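Long-range contacts in esterase TesA (Pseudomonas aeruginosa, PDB 4JGG), which hydrolyses carboxylic esters, preferring Tween detergents and short-chain p-nitrophenyl esters, and shows low thioesterase activity towards palmitoyl-coenzyme A: residues D29-L37 against Q175-Q186; K124-L132 against T157-E165. All blocks are in the same frame, centred on the assembly; numbering follows the deposited sequence.

Contact 1: residues D29-L37 against Q175-Q186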
loop_
_atom_site.group_PDB
_atom_site.type_symbol
_atom_site.label_atom_id
_atom_site.label_comp_id
_atom_site.label_asym_id
_atom_site.label_seq_id
_atom_site.Cartn_x
_atom_site.Cartn_y
_atom_site.Cartn_z
ATOM N N ASP A 29 3.801 4.957 -1.202
ATOM C CA ASP A 29 4.015 6.337 -1.620
ATOM C C ASP A 29 3.704 7.268 -0.461
ATOM O O ASP A 29 3.826 6.877 0.699
ATOM C CB ASP A 29 3.145 6.679 -2.835
ATOM C CG ASP A 29 1.687 6.284 -2.656
ATOM O OD1 ASP A 29 1.206 6.207 -1.506
ATOM O OD2 ASP A 29 1.014 6.042 -3.681
ATOM N N SER A 30 3.272 8.483 -0.783
ATOM C CA SER A 30 2.866 9.487 0.208
ATOM C C SER A 30 1.917 8.975 1.309
ATOM O O SER A 30 1.985 9.420 2.461
ATOM C CB SER A 30 2.168 10.645 -0.511
ATOM O OG SER A 30 0.937 10.193 -1.063
ATOM N N ILE A 31 1.024 8.055 0.963
ATOM C CA ILE A 31 0.021 7.638 1.936
ATOM C C ILE A 31 0.694 6.899 3.090
ATOM O O ILE A 31 0.396 7.152 4.259
ATOM C CB ILE A 31 -1.094 6.773 1.320
ATOM C CG1 ILE A 31 -1.735 7.491 0.136
ATOM C CG2 ILE A 31 -2.179 6.463 2.354
ATOM C CD1 ILE A 31 -2.963 6.780 -0.379
ATOM N N SER A 32 1.623 6.008 2.762
ATOM C CA SER A 32 2.293 5.217 3.799
ATOM C C SER A 32 3.530 5.932 4.357
ATOM O O SER A 32 4.017 5.594 5.436
ATOM C CB SER A 32 2.667 3.843 3.254
ATOM O OG SER A 32 1.494 3.097 2.991
ATOM N N ALA A 33 4.021 6.935 3.630
ATOM C CA ALA A 33 5.101 7.785 4.129
ATOM C C ALA A 33 4.592 8.865 5.090
ATOM O O ALA A 33 5.380 9.573 5.718
ATOM C CB ALA A 33 5.886 8.408 2.970
ATOM N N ALA A 34 3.272 8.979 5.214
ATOM C CA ALA A 34 2.658 9.893 6.181
ATOM C C ALA A 34 2.825 11.349 5.796
ATOM O O ALA A 34 3.112 12.201 6.645
ATOM C CB ALA A 34 3.221 9.653 7.592
ATOM N N LEU A 35 2.657 11.637 4.508
ATOM C CA LEU A 35 2.840 12.995 4.026
ATOM C C LEU A 35 1.877 13.919 4.748
ATOM O O LEU A 35 0.654 13.672 4.792
ATOM C CB LEU A 35 2.654 13.072 2.500
ATOM C CG LEU A 35 2.766 14.417 1.769
ATOM C CD1 LEU A 35 4.135 15.066 1.955
ATOM C CD2 LEU A 35 2.493 14.203 0.297
ATOM N N GLY A 36 2.436 14.972 5.339
ATOM C CA GLY A 36 1.637 16.022 5.944
ATOM C C GLY A 36 1.342 15.801 7.412
ATOM O O GLY A 36 0.457 16.446 7.973
ATOM N N LEU A 37 2.073 14.885 8.040
ATOM C CA LEU A 37 1.845 14.606 9.455
ATOM C C LEU A 37 3.069 13.998 10.115
ATOM O O LEU A 37 4.058 13.687 9.448
ATOM C CB LEU A 37 0.627 13.692 9.647
ATOM C CG LEU A 37 0.684 12.280 9.067
ATOM C CD1 LEU A 37 0.945 11.257 10.158
ATOM C CD2 LEU A 37 -0.610 11.958 8.345
ATOM N N GLN A 175 -6.973 15.247 4.146
ATOM C CA GLN A 175 -6.467 16.608 4.143
ATOM C C GLN A 175 -7.195 17.345 3.017
ATOM O O GLN A 175 -7.881 16.723 2.210
ATOM C CB GLN A 175 -4.948 16.646 3.944
ATOM C CG GLN A 175 -4.180 15.836 4.998
ATOM C CD GLN A 175 -2.689 15.772 4.728
ATOM O OE1 GLN A 175 -2.110 16.710 4.185
ATOM N NE2 GLN A 175 -2.063 14.658 5.095
ATOM N N ALA A 176 -7.040 18.662 2.976
ATOM C CA ALA A 176 -7.786 19.525 2.050
ATOM C C ALA A 176 -7.680 19.160 0.558
ATOM O O ALA A 176 -8.613 19.415 -0.211
ATOM C CB ALA A 176 -7.389 20.983 2.270
ATOM N N ASP A 177 -6.553 18.584 0.148
ATOM C CA ASP A 177 -6.338 18.230 -1.265
ATOM C C ASP A 177 -7.109 16.958 -1.633
ATOM O O ASP A 177 -7.142 16.532 -2.792
ATOM C CB ASP A 177 -4.828 18.098 -1.588
ATOM C CG ASP A 177 -4.171 16.921 -0.886
ATOM O OD1 ASP A 177 -4.886 16.005 -0.446
ATOM O OD2 ASP A 177 -2.923 16.889 -0.796
ATOM N N GLY A 178 -7.748 16.361 -0.631
ATOM C CA GLY A 178 -8.628 15.231 -0.856
ATOM C C GLY A 178 -7.956 13.970 -1.361
ATOM O O GLY A 178 -8.634 13.067 -1.859
ATOM N N ILE A 179 -6.633 13.891 -1.222
ATOM C CA ILE A 179 -5.894 12.712 -1.651
ATOM C C ILE A 179 -5.110 12.105 -0.486
ATOM O O ILE A 179 -5.091 10.889 -0.319
ATOM C CB ILE A 179 -4.923 13.042 -2.805
ATOM C CG1 ILE A 179 -5.701 13.365 -4.092
ATOM C CG2 ILE A 179 -3.892 11.921 -3.007
ATOM C CD1 ILE A 179 -6.678 12.270 -4.557
ATOM N N HIS A 180 -4.491 12.966 0.322
ATOM C CA HIS A 180 -3.573 12.523 1.369
ATOM C C HIS A 180 -4.291 12.498 2.707
ATOM O O HIS A 180 -4.663 13.552 3.222
ATOM C CB HIS A 180 -2.356 13.446 1.452
ATOM C CG HIS A 180 -1.598 13.561 0.171
ATOM N ND1 HIS A 180 -1.660 14.680 -0.640
ATOM C CD2 HIS A 180 -0.775 12.688 -0.467
ATOM C CE1 HIS A 180 -0.909 14.492 -1.705
ATOM N NE2 HIS A 180 -0.358 13.297 -1.625
ATOM N N PRO A 181 -4.493 11.299 3.268
ATOM C CA PRO A 181 -5.229 11.212 4.531
ATOM C C PRO A 181 -4.628 12.087 5.626
ATOM O O PRO A 181 -3.409 12.242 5.720
ATOM C CB PRO A 181 -5.125 9.726 4.884
ATOM C CG PRO A 181 -5.110 9.054 3.550
ATOM C CD PRO A 181 -4.189 9.960 2.732
ATOM N N ALA A 182 -5.497 12.665 6.448
ATOM C CA ALA A 182 -5.061 13.476 7.572
ATOM C C ALA A 182 -4.689 12.567 8.745
ATOM O O ALA A 182 -4.811 11.354 8.662
ATOM C CB ALA A 182 -6.159 14.440 7.973
ATOM N N LEU A 183 -4.251 13.177 9.835
ATOM C CA LEU A 183 -3.880 12.457 11.053
ATOM C C LEU A 183 -5.018 11.572 11.576
ATOM O O LEU A 183 -4.800 10.425 11.966
ATOM C CB LEU A 183 -3.460 13.471 12.123
ATOM C CG LEU A 183 -2.942 12.947 13.460
ATOM C CD1 LEU A 183 -1.715 12.089 13.219
ATOM C CD2 LEU A 183 -2.622 14.109 14.385
ATOM N N ALA A 184 -6.237 12.099 11.558
ATOM C CA ALA A 184 -7.383 11.399 12.134
ATOM C C ALA A 184 -7.685 10.073 11.437
ATOM O O ALA A 184 -8.374 9.211 11.990
ATOM C CB ALA A 184 -8.606 12.294 12.112
ATOM N N ALA A 185 -7.153 9.908 10.232
ATOM C CA ALA A 185 -7.436 8.727 9.424
ATOM C C ALA A 185 -6.495 7.563 9.710
ATOM O O ALA A 185 -6.770 6.425 9.319
ATOM C CB ALA A 185 -7.372 9.080 7.945
ATOM N N GLN A 186 -5.380 7.845 10.372
ATOM C CA GLN A 186 -4.306 6.847 10.492
ATOM C C GLN A 186 -4.735 5.553 11.188
ATOM O O GLN A 186 -4.402 4.452 10.722
ATOM C CB GLN A 186 -3.044 7.449 11.129
ATOM C CG GLN A 186 -2.477 8.677 10.404
ATOM C CD GLN A 186 -2.180 8.420 8.934
ATOM O OE1 GLN A 186 -1.405 7.532 8.590
ATOM N NE2 GLN A 186 -2.800 9.200 8.063
HETATM O O HOH W 1 -1.654 8.830 5.190
HETATM O O HOH W 2 0.852 7.159 7.052
HETATM O O HOH W 3 -0.912 11.308 4.500
#
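Ser30 meets the imidazole of His180 at its edge, OG lying in the ring plane 3.1 Å from CD2 of His180 and 3.4 Å from its NE2. One ring face carries a CH-pi contact from Leu35: its CG stands opposite the backbone N (chi1 178°), which carries CD2 out over the imidazole, 3.8 Å from the centroid and shifted toward the rim; CG2 of Ile179 lies over the opposite face. Ser30, Asp177 and His180 are, by similarity, the catalytic triad of this GDSL esterase, with Ser30 as nucleophile. Asp177 OD2 takes the ND1-H of His180 at 2.5 Å, close to the ring plane, while Asp177 OD1 accepts from Ile179 N, an Asx turn, and from His180 N, extending it to an Asx motif; the carboxylate, with Leu35 and Ile179 on the two faces, limits how the ring can turn. Farther out, Gln175 spans the two segments: its NE2 donates to Leu35 O (2.9 Å, 158° at the hydrogen) and to Pro181 O, and a water bridges the same carbonyls. Two more waters link Ile31 O to the amide of Gln186, whose NE2 lies 3.5 Å from Leu37 CD2. Behind Ser30, Ile31 CG2 packs on the Pro181 ring. Asp29 OD1 N-caps helix 30-33 through Ile31 N, Ser32 OG bonds to Glu92 at the end of strand 88-92, and Ile179 leans on helix 95-99, while Gln186 opens helix 186-197.

Contact 2: residues K124-L132 against T157-E165; sequences KVLLLGIQL and TALVPFFLE
Leu128 reaches across to both Val160 and Phe163. Its CB lies 4.1 Å from CG of Phe163; beyond CG, which stands anti to the carbonyl carbon (chi1 -58°), the two methyls part. CD2 runs alongside Val160, 3.8 Å from its CB, whereas CD1 sits over the middle of the Phe163 ring, 3.8 Å from the centroid and only 6° off the ring normal, a centred CH-pi contact. Ile130 CG1 meets the edge of the same ring. The backbones beneath are parallel strands, 124-128 and edge strand 158-160, paired Leu126 with Ala158, Leu127 with Leu159 and Leu128 with Val160; they are the two strands of a right-handed beta-alpha-beta crossover through helix 138-155, part of the alpha/beta/alpha sandwich of SGNH hydrolases. Leu127 bonds through both its N and its O to the residues flanking Leu159: N to Ala158 O, and O from Val160 N at 2.9 Å. Thr157 OG1 donates to Ala158 O as well, from the face opposite Leu127 N. Just past strand 124-128, Gly129 N still donates to Val160 O, and Gly129 O accepts from Phe163 N. Gln131, bent at chi2 (75°), brings NE2 to Pro161 O (2.8 Å, nearly straight) and sets OE1 at the edge of the Phe162 ring; NE2 also bonds to Ser145 of helix 138-155. Val160 and Phe163 face helix 186-197, Leu159 helix 138-155.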
loop_
_atom_site.group_PDB
_atom_site.type_symbol
_atom_site.label_atom_id
_atom_site.label_comp_id
_atom_site.label_asym_id
_atom_site.label_seq_id
_atom_site.Cartn_x
_atom_site.Cartn_y
_atom_site.Cartn_z
ATOM N N LYS A 124 5.701 -13.362 1.584
ATOM C CA LYS A 124 4.263 -13.270 1.284
ATOM C C LYS A 124 3.963 -11.837 0.875
ATOM O O LYS A 124 4.512 -10.904 1.459
ATOM C CB LYS A 124 3.412 -13.591 2.512
ATOM C CG LYS A 124 3.635 -14.972 3.128
ATOM C CD LYS A 124 3.120 -16.071 2.212
ATOM N N VAL A 125 3.082 -11.655 -0.108
ATOM C CA VAL A 125 2.779 -10.316 -0.611
ATOM C C VAL A 125 1.347 -9.899 -0.291
ATOM O O VAL A 125 0.415 -10.681 -0.480
ATOM C CB VAL A 125 2.998 -10.235 -2.129
ATOM C CG1 VAL A 125 2.461 -8.933 -2.678
ATOM C CG2 VAL A 125 4.468 -10.386 -2.449
ATOM N N LEU A 126 1.184 -8.675 0.208
ATOM C CA LEU A 126 -0.135 -8.099 0.451
ATOM C C LEU A 126 -0.251 -6.808 -0.357
ATOM O O LEU A 126 0.538 -5.875 -0.162
ATOM C CB LEU A 126 -0.336 -7.810 1.945
ATOM C CG LEU A 126 -1.583 -7.024 2.381
ATOM C CD1 LEU A 126 -2.861 -7.753 2.011
ATOM C CD2 LEU A 126 -1.547 -6.755 3.883
ATOM N N LEU A 127 -1.211 -6.759 -1.284
ATOM C CA LEU A 127 -1.427 -5.545 -2.069
ATOM C C LEU A 127 -2.458 -4.651 -1.402
ATOM O O LEU A 127 -3.517 -5.123 -0.981
ATOM C CB LEU A 127 -1.954 -5.882 -3.462
ATOM C CG LEU A 127 -1.203 -6.795 -4.410
ATOM C CD1 LEU A 127 -1.867 -6.681 -5.784
ATOM C CD2 LEU A 127 0.269 -6.391 -4.464
ATOM N N LEU A 128 -2.155 -3.363 -1.309
ATOM C CA LEU A 128 -3.141 -2.389 -0.867
ATOM C C LEU A 128 -3.690 -1.681 -2.101
ATOM O O LEU A 128 -2.933 -1.064 -2.876
ATOM C CB LEU A 128 -2.542 -1.383 0.123
ATOM C CG LEU A 128 -1.939 -2.011 1.380
ATOM C CD1 LEU A 128 -1.513 -0.945 2.377
ATOM C CD2 LEU A 128 -2.902 -2.994 2.012
ATOM N N GLY A 129 -5.000 -1.797 -2.292
ATOM C CA GLY A 129 -5.657 -1.203 -3.444
ATOM C C GLY A 129 -6.255 0.131 -3.065
ATOM O O GLY A 129 -6.718 0.308 -1.942
ATOM N N ILE A 130 -6.257 1.073 -3.999
ATOM C CA ILE A 130 -6.763 2.404 -3.709
ATOM C C ILE A 130 -7.793 2.850 -4.749
ATOM O O ILE A 130 -7.657 2.549 -5.929
ATOM C CB ILE A 130 -5.602 3.417 -3.613
ATOM C CG1 ILE A 130 -4.730 3.092 -2.390
ATOM C CG2 ILE A 130 -6.122 4.839 -3.550
ATOM C CD1 ILE A 130 -3.764 4.189 -2.025
ATOM N N GLN A 131 -8.850 3.514 -4.290
ATOM C CA GLN A 131 -9.847 4.078 -5.187
ATOM C C GLN A 131 -9.728 5.594 -5.218
ATOM O O GLN A 131 -9.755 6.261 -4.181
ATOM C CB GLN A 131 -11.261 3.668 -4.785
ATOM C CG GLN A 131 -11.574 2.234 -5.130
ATOM C CD GLN A 131 -10.901 1.271 -4.181
ATOM O OE1 GLN A 131 -10.808 1.545 -2.983
ATOM N NE2 GLN A 131 -10.416 0.145 -4.703
ATOM N N LEU A 132 -9.564 6.130 -6.419
ATOM C CA LEU A 132 -9.477 7.565 -6.602
ATOM C C LEU A 132 -10.788 8.209 -6.141
ATOM O O LEU A 132 -11.791 7.518 -5.976
ATOM C CB LEU A 132 -9.173 7.883 -8.071
ATOM C CG LEU A 132 -7.712 7.636 -8.462
ATOM C CD1 LEU A 132 -7.491 7.827 -9.962
ATOM C CD2 LEU A 132 -6.820 8.564 -7.665
ATOM N N THR A 157 -1.568 -13.165 -4.551
ATOM C CA THR A 157 -1.206 -12.360 -3.394
ATOM C C THR A 157 -2.417 -12.154 -2.501
ATOM O O THR A 157 -3.553 -12.444 -2.893
ATOM C CB THR A 157 -0.664 -10.973 -3.797
ATOM O OG1 THR A 157 -1.755 -10.071 -4.011
ATOM C CG2 THR A 157 0.166 -11.060 -5.064
ATOM N N ALA A 158 -2.185 -11.652 -1.293
ATOM C CA ALA A 158 -3.294 -11.174 -0.484
ATOM C C ALA A 158 -3.627 -9.770 -0.962
ATOM O O ALA A 158 -2.833 -9.136 -1.676
ATOM C CB ALA A 158 -2.946 -11.198 1.022
ATOM N N LEU A 159 -4.807 -9.287 -0.589
ATOM C CA LEU A 159 -5.299 -8.025 -1.106
ATOM C C LEU A 159 -6.295 -7.339 -0.180
ATOM O O LEU A 159 -7.232 -7.966 0.320
ATOM C CB LEU A 159 -5.943 -8.252 -2.480
ATOM C CG LEU A 159 -6.743 -7.115 -3.117
ATOM C CD1 LEU A 159 -5.860 -5.950 -3.509
ATOM C CD2 LEU A 159 -7.488 -7.651 -4.323
ATOM N N VAL A 160 -6.069 -6.049 0.047
ATOM C CA VAL A 160 -7.058 -5.172 0.660
ATOM C C VAL A 160 -7.601 -4.267 -0.440
ATOM O O VAL A 160 -7.016 -3.229 -0.738
ATOM C CB VAL A 160 -6.434 -4.290 1.757
ATOM C CG1 VAL A 160 -7.390 -3.174 2.151
ATOM C CG2 VAL A 160 -6.032 -5.134 2.961
ATOM N N PRO A 161 -8.721 -4.662 -1.065
ATOM C CA PRO A 161 -9.182 -3.940 -2.258
ATOM C C PRO A 161 -9.479 -2.472 -2.000
ATOM O O PRO A 161 -9.285 -1.659 -2.906
ATOM C CB PRO A 161 -10.467 -4.684 -2.653
ATOM C CG PRO A 161 -10.876 -5.456 -1.441
ATOM C CD PRO A 161 -9.590 -5.801 -0.732
ATOM N N PHE A 162 -9.941 -2.150 -0.793
ATOM C CA PHE A 162 -10.370 -0.798 -0.452
ATOM C C PHE A 162 -9.611 -0.249 0.751
ATOM O O PHE A 162 -10.193 -0.028 1.816
ATOM C CB PHE A 162 -11.878 -0.785 -0.179
ATOM C CG PHE A 162 -12.669 -1.578 -1.181
ATOM C CD1 PHE A 162 -12.900 -1.076 -2.450
ATOM C CD2 PHE A 162 -13.156 -2.835 -0.864
ATOM C CE1 PHE A 162 -13.611 -1.805 -3.378
ATOM C CE2 PHE A 162 -13.876 -3.570 -1.793
ATOM C CZ PHE A 162 -14.100 -3.056 -3.049
ATOM N N PHE A 163 -8.310 -0.032 0.569
ATOM C CA PHE A 163 -7.429 0.427 1.639
ATOM C C PHE A 163 -7.950 1.720 2.250
ATOM O O PHE A 163 -7.816 1.947 3.441
ATOM C CB PHE A 163 -6.006 0.609 1.084
ATOM C CG PHE A 163 -5.023 1.229 2.045
ATOM C CD1 PHE A 163 -4.969 0.828 3.371
ATOM C CD2 PHE A 163 -4.099 2.176 1.596
ATOM C CE1 PHE A 163 -4.048 1.381 4.249
ATOM C CE2 PHE A 163 -3.166 2.730 2.467
ATOM C CZ PHE A 163 -3.136 2.331 3.790
ATOM N N LEU A 164 -8.580 2.562 1.443
ATOM C CA LEU A 164 -9.016 3.854 1.953
ATOM C C LEU A 164 -10.487 3.826 2.359
ATOM O O LEU A 164 -11.146 4.861 2.416
ATOM C CB LEU A 164 -8.747 4.960 0.930
ATOM C CG LEU A 164 -7.329 4.968 0.362
ATOM C CD1 LEU A 164 -7.204 6.067 -0.694
ATOM C CD2 LEU A 164 -6.300 5.165 1.460
ATOM N N GLU A 165 -11.002 2.639 2.659
ATOM C CA GLU A 165 -12.386 2.551 3.107
ATOM C C GLU A 165 -12.622 3.419 4.335
ATOM O O GLU A 165 -11.877 3.350 5.301
ATOM C CB GLU A 165 -12.784 1.111 3.395
ATOM C CG GLU A 165 -14.194 0.979 3.949
ATOM C CD GLU A 165 -14.596 -0.464 4.158
ATOM O OE1 GLU A 165 -13.864 -1.358 3.676
ATOM O OE2 GLU A 165 -15.641 -0.694 4.809
#

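In the fold
From the N terminus, strand 23-28 runs into residues 29-37, whose partner, 175-186, comes 138 residues later. After strand 88-92 and helix 104-121, strand 124-128 opens the short loop that contact 2 closes 25 residues later, once helix 138-155 has returned the chain to the edge strand 158-160. Contact 1 closes only when 175-186 comes back to 29-37, so the loop of contact 2 lies wholly within that of contact 1 and the two do not cross. Their centres are about 17 Å apart, yet they touch: Ile31 CG2 packs 3.9 Å from Phe163 CE2. Ile31, beside the nucleophile, thus packs on the loops that follow strands 124-128 and 158-160.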